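Side-chain contact in esterase E25 (Uncultured bacterium, PDB 4Q05), which probably hydrolyses ester bonds as a dimeric alpha/beta hydrolase of the bacterial hormone-sensitive lipase family: residues 282-287 / 312-317. Numbering follows the deposited sequence.
Sequences SPLYGD and HIKLRQ. With NA (sodium ion), chain C.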
loop_
_atom_site.group_PDB
_atom_site.type_symbol
_atom_site.label_atom_id
_atom_site.label_comp_id
_atom_site.label_asym_id
_atom_site.label_seq_id
_atom_site.Cartn_x
_atom_site.Cartn_y
_atom_site.Cartn_z
ATOM N N SER A 282 5.058 -20.758 -3.274
ATOM C CA SER A 282 4.896 -19.305 -3.277
ATOM C C SER A 282 3.959 -18.960 -4.413
ATOM O O SER A 282 4.403 -18.724 -5.535
ATOM C CB SER A 282 6.245 -18.639 -3.496
ATOM O OG SER A 282 7.103 -18.875 -2.389
ATOM N N PRO A 283 2.649 -18.992 -4.138
ATOM C CA PRO A 283 1.608 -18.885 -5.163
ATOM C C PRO A 283 1.640 -17.574 -5.965
ATOM O O PRO A 283 1.035 -17.527 -7.036
ATOM C CB PRO A 283 0.302 -18.974 -4.358
ATOM C CG PRO A 283 0.656 -19.558 -3.071
ATOM C CD PRO A 283 2.098 -19.256 -2.797
ATOM N N LEU A 284 2.301 -16.539 -5.455
ATOM C CA LEU A 284 2.469 -15.295 -6.208
ATOM C C LEU A 284 3.063 -15.585 -7.589
ATOM O O LEU A 284 2.787 -14.877 -8.559
ATOM C CB LEU A 284 3.392 -14.333 -5.458
ATOM C CG LEU A 284 3.738 -13.026 -6.175
ATOM C CD1 LEU A 284 2.449 -12.280 -6.567
ATOM C CD2 LEU A 284 4.613 -12.159 -5.295
ATOM N N TYR A 285 3.893 -16.623 -7.666
ATOM C CA TYR A 285 4.545 -16.987 -8.923
ATOM C C TYR A 285 3.619 -17.701 -9.883
ATOM O O TYR A 285 3.944 -17.871 -11.061
ATOM C CB TYR A 285 5.807 -17.822 -8.671
ATOM C CG TYR A 285 6.877 -16.985 -8.045
ATOM C CD1 TYR A 285 7.533 -16.021 -8.788
ATOM C CD2 TYR A 285 7.193 -17.111 -6.704
ATOM C CE1 TYR A 285 8.490 -15.225 -8.225
ATOM C CE2 TYR A 285 8.153 -16.312 -6.123
ATOM C CZ TYR A 285 8.797 -15.374 -6.890
ATOM O OH TYR A 285 9.750 -14.569 -6.333
ATOM N N GLY A 286 2.465 -18.123 -9.386
ATOM C CA GLY A 286 1.506 -18.791 -10.244
ATOM C C GLY A 286 0.622 -17.777 -10.944
ATOM O O GLY A 286 0.755 -16.565 -10.738
ATOM N N ASP A 287 -0.297 -18.281 -11.754
ATOM C CA ASP A 287 -1.227 -17.452 -12.506
ATOM C C ASP A 287 -2.316 -16.920 -11.585
ATOM O O ASP A 287 -2.885 -17.671 -10.801
ATOM C CB ASP A 287 -1.875 -18.285 -13.611
ATOM C CG ASP A 287 -2.499 -17.429 -14.714
ATOM O OD1 ASP A 287 -2.678 -16.203 -14.525
ATOM O OD2 ASP A 287 -2.813 -18.001 -15.779
ATOM N N HIS A 312 -1.159 -7.765 -4.756
ATOM C CA HIS A 312 -2.193 -6.825 -5.150
ATOM C C HIS A 312 -1.945 -6.357 -6.583
ATOM O O HIS A 312 -2.867 -6.289 -7.397
ATOM C CB HIS A 312 -2.212 -5.604 -4.220
ATOM C CG HIS A 312 -3.120 -4.510 -4.694
ATOM N ND1 HIS A 312 -2.651 -3.345 -5.261
ATOM C CD2 HIS A 312 -4.470 -4.421 -4.714
ATOM C CE1 HIS A 312 -3.674 -2.574 -5.593
ATOM N NE2 HIS A 312 -4.791 -3.209 -5.279
ATOM N N ILE A 313 -0.693 -6.038 -6.880
ATOM C CA ILE A 313 -0.350 -5.498 -8.188
ATOM C C ILE A 313 -0.528 -6.587 -9.231
ATOM O O ILE A 313 -1.090 -6.339 -10.290
ATOM C CB ILE A 313 1.084 -4.917 -8.223
ATOM C CG1 ILE A 313 1.147 -3.621 -7.401
ATOM C CG2 ILE A 313 1.528 -4.626 -9.666
ATOM C CD1 ILE A 313 0.155 -2.521 -7.914
ATOM N N LYS A 314 -0.075 -7.802 -8.928
ATOM C CA LYS A 314 -0.207 -8.888 -9.903
ATOM C C LYS A 314 -1.680 -9.183 -10.185
ATOM O O LYS A 314 -2.070 -9.440 -11.325
ATOM C CB LYS A 314 0.548 -10.161 -9.463
ATOM C CG LYS A 314 0.558 -11.255 -10.565
ATOM C CD LYS A 314 1.516 -12.403 -10.245
ATOM C CE LYS A 314 1.591 -13.391 -11.418
ATOM N NZ LYS A 314 2.601 -14.460 -11.192
ATOM N N LEU A 315 -2.508 -9.135 -9.151
ATOM C CA LEU A 315 -3.950 -9.289 -9.356
ATOM C C LEU A 315 -4.492 -8.210 -10.290
ATOM O O LEU A 315 -5.170 -8.515 -11.285
ATOM C CB LEU A 315 -4.705 -9.257 -8.022
ATOM C CG LEU A 315 -4.390 -10.422 -7.082
ATOM C CD1 LEU A 315 -4.798 -10.095 -5.669
ATOM C CD2 LEU A 315 -5.096 -11.687 -7.561
ATOM N N ARG A 316 -4.205 -6.947 -9.975
ATOM C CA ARG A 316 -4.687 -5.850 -10.817
ATOM C C ARG A 316 -4.220 -6.005 -12.260
ATOM O O ARG A 316 -4.987 -5.813 -13.194
ATOM C CB ARG A 316 -4.244 -4.494 -10.265
ATOM C CG ARG A 316 -4.814 -4.165 -8.880
ATOM C CD ARG A 316 -6.349 -4.057 -8.838
ATOM N NE ARG A 316 -6.890 -2.950 -9.623
ATOM C CZ ARG A 316 -7.570 -1.912 -9.124
ATOM N NH1 ARG A 316 -7.808 -1.806 -7.823
ATOM N NH2 ARG A 316 -8.025 -0.965 -9.935
ATOM N N GLN A 317 -2.957 -6.360 -12.432
ATOM C CA GLN A 317 -2.397 -6.557 -13.762
ATOM C C GLN A 317 -3.050 -7.739 -14.472
ATOM O O GLN A 317 -2.981 -7.855 -15.692
ATOM C CB GLN A 317 -0.875 -6.722 -13.681
ATOM C CG GLN A 317 -0.166 -5.408 -13.368
ATOM C CD GLN A 317 1.320 -5.571 -13.123
ATOM O OE1 GLN A 317 1.834 -6.679 -13.068
ATOM N NE2 GLN A 317 2.012 -4.462 -12.944
HETATM NA NA NA C . -0.193 -2.399 -4.464
#
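Lys314 of helix 305-317 meets Leu284 and Gly286, a worked example of a lysine tying a helix to a loop through backbone carbonyls; the 3-10 turn 283-285 and the residue after it supply the acceptors. Lys314 CB points at the loop and lies 4.1 Å from Leu284 CD1. With CG anti to the backbone N (chi1 -173°) and the rest of the chain extended, the side chain carries its amine to the loop at nearly full length. Lys314 CD then packs on the same methyl, 3.8 Å from Leu284 CD1, as the two side chains pass at a slant. CE lies near both Leu284 O and Gly286 O, and beyond it NZ is gripped twice. The bond from Lys314 NZ to Leu284 O is 2.7 Å long, in the carbonyl plane, with a C=O...N angle of 152°. To Gly286 O, Lys314 NZ donates at 2.8 Å from above the carbonyl plane, 36° out of it. A methionine in its place would probably leave both carbonyls without this donor and the turn less firmly tied to the helix. Two residues earlier, on a side of the helix turned from the loop, His312 ND1 and Val326 O of the second subunit bind a sodium ion. Helix 305-317 follows strand 294-299, on which Leu315 packs, and leads to edge strand 322-327, while Pro283 seats the loop on helix 206-221.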